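Local coordinates for tailspike protein (Acinetobacter phage vB_ApiP_P1, PDB 6E1R) that probably recognises and hydrolyses the surface polysaccharide of its Acinetobacter host as a trimeric, mostly beta-helical tailspike, at residues 272-278 with 297-303; 293-297 with 319-323; 189-195 with 211-217. One frame throughout, in Å; residues are numbered along the deposited sequence.

The three contacts lie in the parallel beta-helical body of this tailspike, in a chain that lacks the start of the full-length protein. Interaction 3 (189-195 with 211-217) comes first along the chain and is complete before the other two begin. Interactions 1 and 2 alternate and share Ala-297, where strand 293-297 turns the corner towards strand 301-304; their centres lie about 10 Å apart, and they touch. The centre of interaction 3 is about 15 Å from that of interaction 1 and about 20 Å from that of interaction 2. Interior phenylalanines link interactions 3 and 1 through Phe-253, and each has, on its other side, residues that meet the second subunit.

Interaction 1. Residues 272-278 with 297-303; sequences YGTQWHF and ASSPIMF
Phe-278 and Phe-303 lie side by side on successive coils of the beta-helix, both pointing into its interior. Their planes are 10° apart but slid past one another, so the rings barely overlap, and Phe-278 CD1 reaches Phe-303 CE2 at 3.5 Å. Nearly identical first torsions, -58° and -61°, place each CG anti to the carbonyl carbon, and this repetition keeps the rings aligned. The strands beneath run parallel, and Phe-278 N donates to Met-302 O at 3.0 Å.

The residues just before them turn to the other face, where the pairing is unlike. The His-277 ring accepts the backbone N-H of selenomethionine Met-302 at ND1, 3.1 Å from N and exactly in the ring plane, although the hydrogen bond is bent. On its far side NE2 donates to Gln-275 OE1, again close to the imidazole plane. Two bonds in the plane of the ring fix its rotation and are consistent with a proton on NE2. The Met-302 chain bends at its third torsion and lays CE over the centre of one imidazole face, 3.6 Å from the centroid, a CH-pi contact.

Towards the corner the strands part and a water takes over, accepting from Gln-275 N at 2.7 Å and lying beside Ser-298 O and Pro-300 O. Beyond it, Ser-298 OG donates to Tyr-272 O at 2.9 Å, approaching from above the carbonyl plane.

Phe-253 stacks on Phe-278 and Phe-334 meets Phe-303, continuing the aromatic column along the coils, while Ile-301 packs on Trp-269 of strand 267-270 and Cys-295 of strand 293-297. The opposite face meets the second subunit: Gln-275 bonds to its Gly-306 and Gly-336, Thr-274 to its Tyr-307, and Ser-299 to its His-338.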
ATOM      1  N   TYR A 272     -21.376   8.737   6.443  1.00 39.79           N
ATOM      2  CA  TYR A 272     -20.746   8.251   5.214  1.00 38.69           C
ATOM      3  C   TYR A 272     -19.359   8.863   5.027  1.00 35.79           C
ATOM      4  O   TYR A 272     -18.982   9.272   3.927  1.00 36.85           O
ATOM      5  CB  TYR A 272     -21.637   8.506   3.995  1.00 33.98           C
ATOM      6  CG  TYR A 272     -23.016   7.904   4.134  1.00 37.67           C
ATOM      7  CD1 TYR A 272     -24.067   8.641   4.667  1.00 36.34           C
ATOM      8  CD2 TYR A 272     -23.266   6.594   3.745  1.00 38.35           C
ATOM      9  CE1 TYR A 272     -25.328   8.093   4.804  1.00 41.65           C
ATOM     10  CE2 TYR A 272     -24.527   6.037   3.876  1.00 38.81           C
ATOM     11  CZ  TYR A 272     -25.553   6.791   4.406  1.00 41.15           C
ATOM     12  OH  TYR A 272     -26.809   6.245   4.540  1.00 41.10           O
ATOM     13  N   GLY A 273     -18.599   8.928   6.118  1.00 34.47           N
ATOM     14  CA  GLY A 273     -17.249   9.453   6.036  1.00 33.32           C
ATOM     15  C   GLY A 273     -16.361   8.589   5.164  1.00 30.53           C
ATOM     16  O   GLY A 273     -16.501   7.367   5.109  1.00 34.78           O
ATOM     17  N   THR A 274     -15.419   9.239   4.487  1.00 31.48           N
ATOM     18  CA  THR A 274     -14.636   8.608   3.436  1.00 38.09           C
ATOM     19  C   THR A 274     -13.164   8.504   3.817  1.00 40.65           C
ATOM     20  O   THR A 274     -12.632   9.335   4.558  1.00 40.72           O
ATOM     21  CB  THR A 274     -14.764   9.387   2.121  1.00 38.71           C
ATOM     22  OG1 THR A 274     -14.343  10.743   2.323  1.00 40.00           O
ATOM     23  CG2 THR A 274     -16.200   9.382   1.638  1.00 35.49           C
ATOM     24  N   GLN A 275     -12.520   7.457   3.299  1.00 35.04           N
ATOM     25  CA  GLN A 275     -11.066   7.296   3.314  1.00 33.99           C
ATOM     26  C   GLN A 275     -10.526   7.200   4.746  1.00 32.90           C
ATOM     27  O   GLN A 275      -9.893   8.114   5.278  1.00 35.41           O
ATOM     28  CB  GLN A 275     -10.392   8.431   2.533  1.00 35.56           C
ATOM     29  CG  GLN A 275     -10.740   8.443   1.052  1.00 38.06           C
ATOM     30  CD  GLN A 275     -10.100   7.299   0.292  1.00 45.67           C
ATOM     31  OE1 GLN A 275      -8.925   6.987   0.492  1.00 48.23           O
ATOM     32  NE2 GLN A 275     -10.870   6.665  -0.586  1.00 46.79           N
ATOM     33  N   TRP A 276     -10.797   6.047   5.351  1.00 31.47           N
ATOM     34  CA  TRP A 276     -10.175   5.625   6.603  1.00 29.00           C
ATOM     35  C   TRP A 276      -9.328   4.397   6.286  1.00 33.98           C
ATOM     36  O   TRP A 276      -9.870   3.323   6.002  1.00 36.96           O
ATOM     37  CB  TRP A 276     -11.222   5.299   7.666  1.00 29.73           C
ATOM     38  CG  TRP A 276     -11.962   6.476   8.239  1.00 31.85           C
ATOM     39  CD1 TRP A 276     -12.740   7.368   7.559  1.00 32.72           C
ATOM     40  CD2 TRP A 276     -12.026   6.860   9.620  1.00 35.84           C
ATOM     41  NE1 TRP A 276     -13.271   8.293   8.428  1.00 33.66           N
ATOM     42  CE2 TRP A 276     -12.847   8.002   9.699  1.00 36.27           C
ATOM     43  CE3 TRP A 276     -11.459   6.354  10.794  1.00 32.80           C
ATOM     44  CZ2 TRP A 276     -13.119   8.645  10.906  1.00 33.06           C
ATOM     45  CZ3 TRP A 276     -11.728   6.995  11.992  1.00 27.97           C
ATOM     46  CH2 TRP A 276     -12.550   8.129  12.037  1.00 25.79           C
ATOM     47  N   HIS A 277      -8.007   4.549   6.325  1.00 29.29           N
ATOM     48  CA  HIS A 277      -7.098   3.474   5.959  1.00 31.08           C
ATOM     49  C   HIS A 277      -6.108   3.216   7.086  1.00 36.19           C
ATOM     50  O   HIS A 277      -5.813   4.103   7.891  1.00 41.88           O
ATOM     51  CB  HIS A 277      -6.354   3.793   4.656  1.00 32.48           C
ATOM     52  CG  HIS A 277      -7.262   4.036   3.492  1.00 33.25           C
ATOM     53  ND1 HIS A 277      -8.163   3.094   3.042  1.00 37.56           N
ATOM     54  CD2 HIS A 277      -7.415   5.115   2.689  1.00 35.99           C
ATOM     55  CE1 HIS A 277      -8.830   3.581   2.012  1.00 39.28           C
ATOM     56  NE2 HIS A 277      -8.394   4.806   1.776  1.00 41.61           N
ATOM     57  N   PHE A 278      -5.595   1.986   7.131  1.00 29.08           N
ATOM     58  CA  PHE A 278      -4.753   1.510   8.226  1.00 28.83           C
ATOM     59  C   PHE A 278      -3.527   0.818   7.648  1.00 33.22           C
ATOM     60  O   PHE A 278      -3.633  -0.282   7.095  1.00 43.93           O
ATOM     61  CB  PHE A 278      -5.533   0.563   9.140  1.00 24.12           C
ATOM     62  CG  PHE A 278      -6.773   1.175   9.729  1.00 26.67           C
ATOM     63  CD1 PHE A 278      -7.969   1.167   9.030  1.00 30.56           C
ATOM     64  CD2 PHE A 278      -6.742   1.755  10.985  1.00 25.45           C
ATOM     65  CE1 PHE A 278      -9.108   1.732   9.571  1.00 35.19           C
ATOM     66  CE2 PHE A 278      -7.878   2.319  11.534  1.00 27.73           C
ATOM     67  CZ  PHE A 278      -9.062   2.308  10.825  1.00 35.27           C
ATOM     68  N   ALA A 297     -20.181   4.381   6.463  1.00 39.50           N
ATOM     69  CA  ALA A 297     -19.123   4.965   5.655  1.00 35.13           C
ATOM     70  C   ALA A 297     -19.398   4.777   4.171  1.00 32.58           C
ATOM     71  O   ALA A 297     -20.226   3.960   3.761  1.00 39.07           O
ATOM     72  CB  ALA A 297     -17.760   4.350   5.998  1.00 30.11           C
ATOM     73  N   SER A 298     -18.685   5.567   3.372  1.00 33.25           N
ATOM     74  CA  SER A 298     -18.567   5.376   1.936  1.00 33.36           C
ATOM     75  C   SER A 298     -17.084   5.402   1.589  1.00 35.11           C
ATOM     76  O   SER A 298     -16.234   5.655   2.449  1.00 34.81           O
ATOM     77  CB  SER A 298     -19.350   6.435   1.147  1.00 32.32           C
ATOM     78  OG  SER A 298     -18.877   7.739   1.419  1.00 49.18           O
ATOM     79  N   SER A 299     -16.773   5.112   0.320  1.00 35.67           N
ATOM     80  CA  SER A 299     -15.408   4.971  -0.186  1.00 33.18           C
ATOM     81  C   SER A 299     -14.755   3.732   0.423  1.00 28.70           C
ATOM     82  O   SER A 299     -15.227   3.220   1.446  1.00 29.11           O
ATOM     83  CB  SER A 299     -14.577   6.230   0.094  1.00 38.69           C
ATOM     84  OG  SER A 299     -14.820   7.226  -0.882  1.00 48.72           O
ATOM     85  N   PRO A 300     -13.682   3.213  -0.172  1.00 28.55           N
ATOM     86  CA  PRO A 300     -13.092   1.968   0.329  1.00 31.14           C
ATOM     87  C   PRO A 300     -12.404   2.137   1.675  1.00 35.85           C
ATOM     88  O   PRO A 300     -12.037   3.237   2.096  1.00 41.62           O
ATOM     89  CB  PRO A 300     -12.077   1.597  -0.757  1.00 31.45           C
ATOM     90  CG  PRO A 300     -11.732   2.897  -1.381  1.00 31.78           C
ATOM     91  CD  PRO A 300     -13.016   3.663  -1.407  1.00 29.61           C
ATOM     92  N   ILE A 301     -12.239   1.004   2.353  1.00 35.71           N
ATOM     93  CA  ILE A 301     -11.494   0.910   3.603  1.00 34.15           C
ATOM     94  C   ILE A 301     -10.423  -0.153   3.407  1.00 37.47           C
ATOM     95  O   ILE A 301     -10.741  -1.309   3.100  1.00 39.66           O
ATOM     96  CB  ILE A 301     -12.403   0.562   4.792  1.00 32.28           C
ATOM     97  CG1 ILE A 301     -13.529   1.590   4.922  1.00 29.05           C
ATOM     98  CG2 ILE A 301     -11.591   0.481   6.077  1.00 35.63           C
ATOM     99  CD1 ILE A 301     -14.550   1.239   5.981  1.00 27.16           C
HETATM  100  N   MSE A 302      -9.162   0.231   3.575  1.00 35.99           N
HETATM  101  CA  MSE A 302      -8.062  -0.686   3.293  1.00 35.86           C
HETATM  102  C   MSE A 302      -7.137  -0.906   4.484  1.00 37.53           C
HETATM  103  O   MSE A 302      -6.835   0.021   5.235  1.00 44.38           O
HETATM  104  CB  MSE A 302      -7.244  -0.177   2.106  1.00 39.52           C
HETATM  105  CG  MSE A 302      -8.045   0.009   0.834  1.00 52.25           C
HETATM  106 SE   MSE A 302      -6.923   0.628  -0.630  1.00 72.93          SE
HETATM  107  CE  MSE A 302      -6.100   2.164   0.249  1.00 68.76           C
ATOM    108  N   PHE A 303      -6.687  -2.148   4.640  1.00 33.00           N
ATOM    109  CA  PHE A 303      -5.694  -2.523   5.642  1.00 32.57           C
ATOM    110  C   PHE A 303      -4.457  -3.011   4.902  1.00 34.74           C
ATOM    111  O   PHE A 303      -4.458  -4.114   4.344  1.00 37.30           O
ATOM    112  CB  PHE A 303      -6.231  -3.602   6.583  1.00 32.58           C
ATOM    113  CG  PHE A 303      -7.438  -3.179   7.370  1.00 33.74           C
ATOM    114  CD1 PHE A 303      -8.711  -3.324   6.845  1.00 29.35           C
ATOM    115  CD2 PHE A 303      -7.297  -2.638   8.639  1.00 33.70           C
ATOM    116  CE1 PHE A 303      -9.820  -2.939   7.568  1.00 29.40           C
ATOM    117  CE2 PHE A 303      -8.405  -2.250   9.368  1.00 29.25           C
ATOM    118  CZ  PHE A 303      -9.667  -2.400   8.831  1.00 31.20           C
TER
HETATM  119  O   HOH W   1     -13.899   5.148   3.291  1.00 27.86           O

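Interaction 2. Residues 293-297 with 319-323; sequences IKCTA and KTLGN
Backbone bonds join Ile-293, Cys-295 and their partners in the regular alternation of a parallel pair. Lys-319 N donates to Ile-293 O at 2.7 Å, Cys-295 N to Lys-319 O at 3.1 Å, and Leu-321 N to Cys-295 O at 2.8 Å. One step further the chains have drawn apart, and a water fills the place of the next bond: it accepts from Ala-297 N at 3.1 Å and donates to Leu-321 O at 2.8 Å.

Side-chain packing runs along both faces. Leu-321 CD1 packs at 3.7 Å against CG of Lys-294, whose methylenes pass it obliquely, their direction set by a first torsion of 176° that carries CG away from the backbone N. Thr-296 crosses Leu-321 at about a right angle, its hydroxyl oxygen OG1 in van der Waals contact 3.4 Å from Leu-321 CB. On the inner face Cys-295 SG lies beside Thr-320 CG2.

Charge gathers on the outer face, where Lys-294 NZ and Lys-319 NZ are 5.8 Å apart, not in contact. Salt bridges from Lys-294 NZ to Glu-290 and Asp-264 probably temper the like charges. The contact therefore combines a buried, uncharged inner side with an outer side on which Lys-294 packs its methylenes on Leu-321 while two acids hold its ammonium.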
ATOM      1  N   ILE A 293     -14.659  -2.345  14.138  1.00 35.16           N
ATOM      2  CA  ILE A 293     -14.916  -1.125  13.383  1.00 28.53           C
ATOM      3  C   ILE A 293     -16.376  -1.155  12.950  1.00 32.11           C
ATOM      4  O   ILE A 293     -16.757  -1.961  12.092  1.00 35.27           O
ATOM      5  CB  ILE A 293     -13.992  -0.990  12.165  1.00 25.57           C
ATOM      6  CG1 ILE A 293     -12.525  -1.012  12.597  1.00 24.14           C
ATOM      7  CG2 ILE A 293     -14.303   0.287  11.399  1.00 24.04           C
ATOM      8  CD1 ILE A 293     -11.553  -0.998  11.443  1.00 25.85           C
ATOM      9  N   LYS A 294     -17.192  -0.286  13.541  1.00 28.18           N
ATOM     10  CA  LYS A 294     -18.589  -0.108  13.156  1.00 27.04           C
ATOM     11  C   LYS A 294     -18.720   1.281  12.547  1.00 33.40           C
ATOM     12  O   LYS A 294     -18.542   2.285  13.244  1.00 46.16           O
ATOM     13  CB  LYS A 294     -19.529  -0.261  14.347  1.00 30.45           C
ATOM     14  CG  LYS A 294     -20.981   0.011  13.981  1.00 40.54           C
ATOM     15  CD  LYS A 294     -21.848   0.242  15.202  1.00 46.75           C
ATOM     16  CE  LYS A 294     -21.997  -1.016  16.014  1.00 46.38           C
ATOM     17  NZ  LYS A 294     -22.964  -0.833  17.136  1.00 45.35           N
ATOM     18  N   CYS A 295     -19.030   1.345  11.256  1.00 33.67           N
ATOM     19  CA  CYS A 295     -19.015   2.618  10.555  1.00 37.80           C
ATOM     20  C   CYS A 295     -20.150   2.698   9.546  1.00 38.81           C
ATOM     21  O   CYS A 295     -20.455   1.722   8.856  1.00 44.35           O
ATOM     22  CB  CYS A 295     -17.676   2.834   9.839  1.00 38.61           C
ATOM     23  SG  CYS A 295     -17.314   1.613   8.557  1.00 40.01           S
ATOM     24  N   THR A 296     -20.775   3.872   9.482  1.00 41.38           N
ATOM     25  CA  THR A 296     -21.657   4.252   8.381  1.00 42.43           C
ATOM     26  C   THR A 296     -20.784   5.065   7.432  1.00 44.19           C
ATOM     27  O   THR A 296     -20.628   6.276   7.587  1.00 42.13           O
ATOM     28  CB  THR A 296     -22.859   5.049   8.877  1.00 44.25           C
ATOM     29  OG1 THR A 296     -23.600   4.265   9.820  1.00 43.82           O
ATOM     30  CG2 THR A 296     -23.764   5.439   7.717  1.00 32.85           C
ATOM     31  N   ALA A 297     -20.181   4.381   6.463  1.00 39.50           N
ATOM     32  CA  ALA A 297     -19.123   4.965   5.655  1.00 35.13           C
ATOM     33  C   ALA A 297     -19.398   4.777   4.171  1.00 32.58           C
ATOM     34  O   ALA A 297     -20.226   3.960   3.761  1.00 39.07           O
ATOM     35  CB  ALA A 297     -17.760   4.350   5.998  1.00 30.11           C
ATOM     36  N   LYS A 319     -17.948  -3.833  10.483  1.00 33.60           N
ATOM     37  CA  LYS A 319     -19.382  -3.899  10.214  1.00 33.80           C
ATOM     38  C   LYS A 319     -19.822  -2.571   9.613  1.00 38.65           C
ATOM     39  O   LYS A 319     -19.809  -1.543  10.296  1.00 44.42           O
ATOM     40  CB  LYS A 319     -20.168  -4.208  11.487  1.00 26.50           C
ATOM     41  CG  LYS A 319     -21.674  -4.257  11.286  1.00 30.31           C
ATOM     42  CD  LYS A 319     -22.394  -4.610  12.576  1.00 31.08           C
ATOM     43  CE  LYS A 319     -23.896  -4.684  12.368  1.00 33.41           C
ATOM     44  NZ  LYS A 319     -24.606  -5.141  13.595  1.00 36.23           N
ATOM     45  N   THR A 320     -20.209  -2.593   8.342  1.00 37.45           N
ATOM     46  CA  THR A 320     -20.648  -1.392   7.650  1.00 35.65           C
ATOM     47  C   THR A 320     -22.151  -1.198   7.811  1.00 36.67           C
ATOM     48  O   THR A 320     -22.921  -2.161   7.862  1.00 40.97           O
ATOM     49  CB  THR A 320     -20.290  -1.458   6.164  1.00 36.23           C
ATOM     50  OG1 THR A 320     -20.716  -2.715   5.621  1.00 35.18           O
ATOM     51  CG2 THR A 320     -18.788  -1.303   5.968  1.00 35.27           C
ATOM     52  N   LEU A 321     -22.561   0.066   7.888  1.00 29.37           N
ATOM     53  CA  LEU A 321     -23.954   0.441   8.082  1.00 33.45           C
ATOM     54  C   LEU A 321     -24.332   1.527   7.084  1.00 34.77           C
ATOM     55  O   LEU A 321     -23.488   2.060   6.359  1.00 37.83           O
ATOM     56  CB  LEU A 321     -24.205   0.931   9.515  1.00 39.36           C
ATOM     57  CG  LEU A 321     -24.109  -0.100  10.639  1.00 44.78           C
ATOM     58  CD1 LEU A 321     -24.060   0.588  11.990  1.00 44.14           C
ATOM     59  CD2 LEU A 321     -25.292  -1.046  10.572  1.00 51.57           C
ATOM     60  N   GLY A 322     -25.615   1.861   7.064  1.00 33.27           N
ATOM     61  CA  GLY A 322     -26.122   2.944   6.247  1.00 39.90           C
ATOM     62  C   GLY A 322     -27.053   2.447   5.156  1.00 46.86           C
ATOM     63  O   GLY A 322     -27.506   1.299   5.145  1.00 44.59           O
ATOM     64  N   ASN A 323     -27.333   3.349   4.216  1.00 49.40           N
ATOM     65  CA  ASN A 323     -28.194   3.075   3.074  1.00 47.18           C
ATOM     66  C   ASN A 323     -27.357   3.182   1.807  1.00 46.61           C
ATOM     67  O   ASN A 323     -26.762   4.233   1.542  1.00 44.62           O
ATOM     68  CB  ASN A 323     -29.371   4.052   3.034  1.00 50.80           C
ATOM     69  CG  ASN A 323     -30.300   3.806   1.861  1.00 58.44           C
ATOM     70  OD1 ASN A 323     -30.273   2.742   1.241  1.00 66.13           O
ATOM     71  ND2 ASN A 323     -31.134   4.793   1.552  1.00 59.69           N
TER
HETATM   72  O   HOH W   2     -20.974   1.663   5.302  1.00 37.08           O

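Interaction 3. Residues 189-195 with 211-217; sequences YLSQSTF and NLILCDF
Asp-216 OD1 accepts from Thr-194 OG1 at 2.8 Å on its syn lone pair. The aspartate's first torsion of 66° sets its CG between backbone N and carbonyl carbon and swings the group across to the threonine of the preceding coil. The same hydroxyl bonds to His-197 of the second subunit, whose Lys-219 forms a long, weak ion pair with OD1.

Main-chain bonds follow. Phe-195 N meets Asp-216 O at 3.0 Å in a nearly straight bond, and Leu-190 N meets Asn-211 O at 2.9 Å. Between these stretches Gln-192 and Leu-214, matched in register, both adopt left-handed backbone angles, so the two chains turn the same corner together.

Packing completes the contact. Ile-213 CG2 sits over one face of the Tyr-189 ring, 3.5 Å from its centroid, and CD1 extends towards the hydroxyl, which itself bonds to Glu-247 O. On the interior side Leu-190 CD1 touches Leu-212 CD2 at 3.7 Å. The Phe-195 and Phe-217 rings lie nearly parallel, 8° apart, but offset, with centroids separated by 4.8 Å.

On the preceding coil Phe-166 of strand 164-167 meets Phe-195; on the following one Phe-253 of strand 251-254 stacks on Phe-217, while Leu-212 reaches Ile-237 of strand 235-239.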
ATOM      1  N   TYR A 189     -15.124  20.442  13.491  1.00 35.27           N
ATOM      2  CA  TYR A 189     -14.112  19.700  12.749  1.00 40.35           C
ATOM      3  C   TYR A 189     -12.765  19.781  13.459  1.00 39.04           C
ATOM      4  O   TYR A 189     -12.236  20.878  13.676  1.00 43.38           O
ATOM      5  CB  TYR A 189     -13.990  20.241  11.325  1.00 44.07           C
ATOM      6  CG  TYR A 189     -14.612  19.365  10.263  1.00 46.41           C
ATOM      7  CD1 TYR A 189     -14.924  18.035  10.517  1.00 46.03           C
ATOM      8  CD2 TYR A 189     -14.880  19.869   8.998  1.00 48.63           C
ATOM      9  CE1 TYR A 189     -15.487  17.234   9.537  1.00 42.68           C
ATOM     10  CE2 TYR A 189     -15.442  19.080   8.015  1.00 49.45           C
ATOM     11  CZ  TYR A 189     -15.744  17.764   8.290  1.00 45.65           C
ATOM     12  OH  TYR A 189     -16.303  16.982   7.308  1.00 47.97           O
ATOM     13  N   LEU A 190     -12.212  18.624  13.817  1.00 36.12           N
ATOM     14  CA  LEU A 190     -10.807  18.522  14.213  1.00 35.62           C
ATOM     15  C   LEU A 190     -10.036  18.257  12.927  1.00 36.46           C
ATOM     16  O   LEU A 190      -9.754  17.113  12.569  1.00 38.90           O
ATOM     17  CB  LEU A 190     -10.605  17.420  15.248  1.00 38.46           C
ATOM     18  CG  LEU A 190      -9.450  17.558  16.248  1.00 37.67           C
ATOM     19  CD1 LEU A 190      -9.532  16.472  17.313  1.00 38.99           C
ATOM     20  CD2 LEU A 190      -8.094  17.524  15.566  1.00 33.88           C
ATOM     21  N   SER A 191      -9.698  19.330  12.219  1.00 38.71           N
ATOM     22  CA  SER A 191      -9.253  19.251  10.836  1.00 36.56           C
ATOM     23  C   SER A 191      -7.760  19.525  10.708  1.00 36.79           C
ATOM     24  O   SER A 191      -7.209  20.376  11.414  1.00 37.46           O
ATOM     25  CB  SER A 191     -10.034  20.239   9.965  1.00 38.85           C
ATOM     26  OG  SER A 191      -9.489  20.312   8.660  1.00 44.52           O
ATOM     27  N   GLN A 192      -7.121  18.798   9.792  1.00 36.12           N
ATOM     28  CA  GLN A 192      -5.724  18.998   9.408  1.00 36.55           C
ATOM     29  C   GLN A 192      -4.797  18.950  10.623  1.00 42.09           C
ATOM     30  O   GLN A 192      -4.028  19.872  10.899  1.00 50.26           O
ATOM     31  CB  GLN A 192      -5.558  20.304   8.627  1.00 33.17           C
ATOM     32  CG  GLN A 192      -6.262  20.291   7.276  1.00 38.49           C
ATOM     33  CD  GLN A 192      -5.999  21.539   6.459  1.00 42.51           C
ATOM     34  OE1 GLN A 192      -5.428  22.509   6.953  1.00 54.10           O
ATOM     35  NE2 GLN A 192      -6.413  21.518   5.197  1.00 40.45           N
ATOM     36  N   SER A 193      -4.881  17.840  11.346  1.00 43.71           N
ATOM     37  CA  SER A 193      -4.093  17.617  12.548  1.00 42.81           C
ATOM     38  C   SER A 193      -3.154  16.434  12.348  1.00 43.06           C
ATOM     39  O   SER A 193      -3.297  15.641  11.414  1.00 44.79           O
ATOM     40  CB  SER A 193      -4.997  17.371  13.762  1.00 42.15           C
ATOM     41  OG  SER A 193      -4.232  17.266  14.951  1.00 44.89           O
ATOM     42  N   THR A 194      -2.182  16.326  13.250  1.00 39.81           N
ATOM     43  CA  THR A 194      -1.237  15.219  13.255  1.00 35.38           C
ATOM     44  C   THR A 194      -1.054  14.745  14.687  1.00 36.87           C
ATOM     45  O   THR A 194      -0.830  15.559  15.588  1.00 41.18           O
ATOM     46  CB  THR A 194       0.118  15.628  12.661  1.00 34.09           C
ATOM     47  OG1 THR A 194      -0.059  16.061  11.307  1.00 37.06           O
ATOM     48  CG2 THR A 194       1.091  14.457  12.693  1.00 31.73           C
ATOM     49  N   PHE A 195      -1.168  13.438  14.897  1.00 34.66           N
ATOM     50  CA  PHE A 195      -0.956  12.819  16.202  1.00 35.13           C
ATOM     51  C   PHE A 195       0.296  11.954  16.099  1.00 43.89           C
ATOM     52  O   PHE A 195       0.255  10.849  15.550  1.00 46.10           O
ATOM     53  CB  PHE A 195      -2.178  12.014  16.627  1.00 30.60           C
ATOM     54  CG  PHE A 195      -3.410  12.849  16.827  1.00 34.04           C
ATOM     55  CD1 PHE A 195      -4.250  13.136  15.762  1.00 37.26           C
ATOM     56  CD2 PHE A 195      -3.719  13.365  18.075  1.00 34.65           C
ATOM     57  CE1 PHE A 195      -5.383  13.908  15.941  1.00 40.95           C
ATOM     58  CE2 PHE A 195      -4.849  14.141  18.260  1.00 38.77           C
ATOM     59  CZ  PHE A 195      -5.682  14.414  17.192  1.00 40.26           C
ATOM     60  N   ASN A 211     -14.966  15.065  15.718  1.00 37.47           N
ATOM     61  CA  ASN A 211     -15.205  14.846  14.291  1.00 36.09           C
ATOM     62  C   ASN A 211     -13.882  15.031  13.558  1.00 35.81           C
ATOM     63  O   ASN A 211     -13.493  16.150  13.216  1.00 38.29           O
ATOM     64  CB  ASN A 211     -16.274  15.805  13.777  1.00 36.42           C
ATOM     65  CG  ASN A 211     -16.834  15.388  12.429  1.00 39.26           C
ATOM     66  OD1 ASN A 211     -16.527  14.310  11.924  1.00 38.06           O
ATOM     67  ND2 ASN A 211     -17.664  16.244  11.842  1.00 41.59           N
ATOM     68  N   LEU A 212     -13.191  13.921  13.306  1.00 32.79           N
ATOM     69  CA  LEU A 212     -11.867  13.956  12.702  1.00 33.14           C
ATOM     70  C   LEU A 212     -11.956  14.101  11.189  1.00 40.50           C
ATOM     71  O   LEU A 212     -12.814  13.493  10.543  1.00 48.70           O
ATOM     72  CB  LEU A 212     -11.102  12.679  13.046  1.00 30.01           C
ATOM     73  CG  LEU A 212     -10.817  12.438  14.529  1.00 37.25           C
ATOM     74  CD1 LEU A 212     -10.240  11.049  14.737  1.00 41.40           C
ATOM     75  CD2 LEU A 212      -9.874  13.501  15.068  1.00 41.79           C
ATOM     76  N   ILE A 213     -11.053  14.895  10.622  1.00 39.52           N
ATOM     77  CA  ILE A 213     -10.928  14.988   9.170  1.00 39.28           C
ATOM     78  C   ILE A 213      -9.515  15.449   8.838  1.00 38.69           C
ATOM     79  O   ILE A 213      -8.963  16.335   9.496  1.00 41.07           O
ATOM     80  CB  ILE A 213     -12.001  15.919   8.557  1.00 35.29           C
ATOM     81  CG1 ILE A 213     -11.915  15.897   7.027  1.00 34.12           C
ATOM     82  CG2 ILE A 213     -11.859  17.334   9.076  1.00 33.15           C
ATOM     83  CD1 ILE A 213     -13.033  16.648   6.336  1.00 32.92           C
ATOM     84  N   LEU A 214      -8.929  14.816   7.818  1.00 40.23           N
ATOM     85  CA  LEU A 214      -7.573  15.125   7.359  1.00 39.27           C
ATOM     86  C   LEU A 214      -6.556  15.009   8.495  1.00 41.63           C
ATOM     87  O   LEU A 214      -5.679  15.859   8.658  1.00 45.08           O
ATOM     88  CB  LEU A 214      -7.517  16.510   6.712  1.00 38.89           C
ATOM     89  CG  LEU A 214      -8.057  16.589   5.280  1.00 36.77           C
ATOM     90  CD1 LEU A 214      -8.216  18.036   4.843  1.00 37.65           C
ATOM     91  CD2 LEU A 214      -7.150  15.837   4.319  1.00 35.10           C
ATOM     92  N   CYS A 215      -6.671  13.941   9.282  1.00 38.88           N
ATOM     93  CA  CYS A 215      -5.781  13.683  10.407  1.00 38.13           C
ATOM     94  C   CYS A 215      -4.991  12.408  10.155  1.00 39.35           C
ATOM     95  O   CYS A 215      -5.563  11.388   9.756  1.00 41.20           O
ATOM     96  CB  CYS A 215      -6.564  13.558  11.715  1.00 35.36           C
ATOM     97  SG  CYS A 215      -7.408  15.064  12.226  1.00 38.86           S
ATOM     98  N   ASP A 216      -3.684  12.467  10.382  1.00 40.31           N
ATOM     99  CA  ASP A 216      -2.822  11.298  10.314  1.00 40.21           C
ATOM    100  C   ASP A 216      -2.327  10.937  11.709  1.00 38.01           C
ATOM    101  O   ASP A 216      -2.086  11.811  12.546  1.00 39.70           O
ATOM    102  CB  ASP A 216      -1.631  11.534   9.378  1.00 42.66           C
ATOM    103  CG  ASP A 216      -0.686  12.598   9.895  1.00 47.04           C
ATOM    104  OD1 ASP A 216      -1.171  13.663  10.331  1.00 49.15           O
ATOM    105  OD2 ASP A 216       0.542  12.368   9.867  1.00 50.80           O
ATOM    106  N   PHE A 217      -2.180   9.638  11.951  1.00 36.52           N
ATOM    107  CA  PHE A 217      -1.764   9.112  13.244  1.00 33.35           C
ATOM    108  C   PHE A 217      -0.478   8.322  13.053  1.00 34.42           C
ATOM    109  O   PHE A 217      -0.463   7.327  12.319  1.00 35.93           O
ATOM    110  CB  PHE A 217      -2.853   8.228  13.857  1.00 26.30           C
ATOM    111  CG  PHE A 217      -4.119   8.963  14.201  1.00 29.39           C
ATOM    112  CD1 PHE A 217      -5.003   9.354  13.209  1.00 32.54           C
ATOM    113  CD2 PHE A 217      -4.432   9.247  15.519  1.00 33.92           C
ATOM    114  CE1 PHE A 217      -6.171  10.024  13.525  1.00 35.15           C
ATOM    115  CE2 PHE A 217      -5.597   9.917  15.841  1.00 36.87           C
ATOM    116  CZ  PHE A 217      -6.467  10.306  14.843  1.00 35.57           C
TER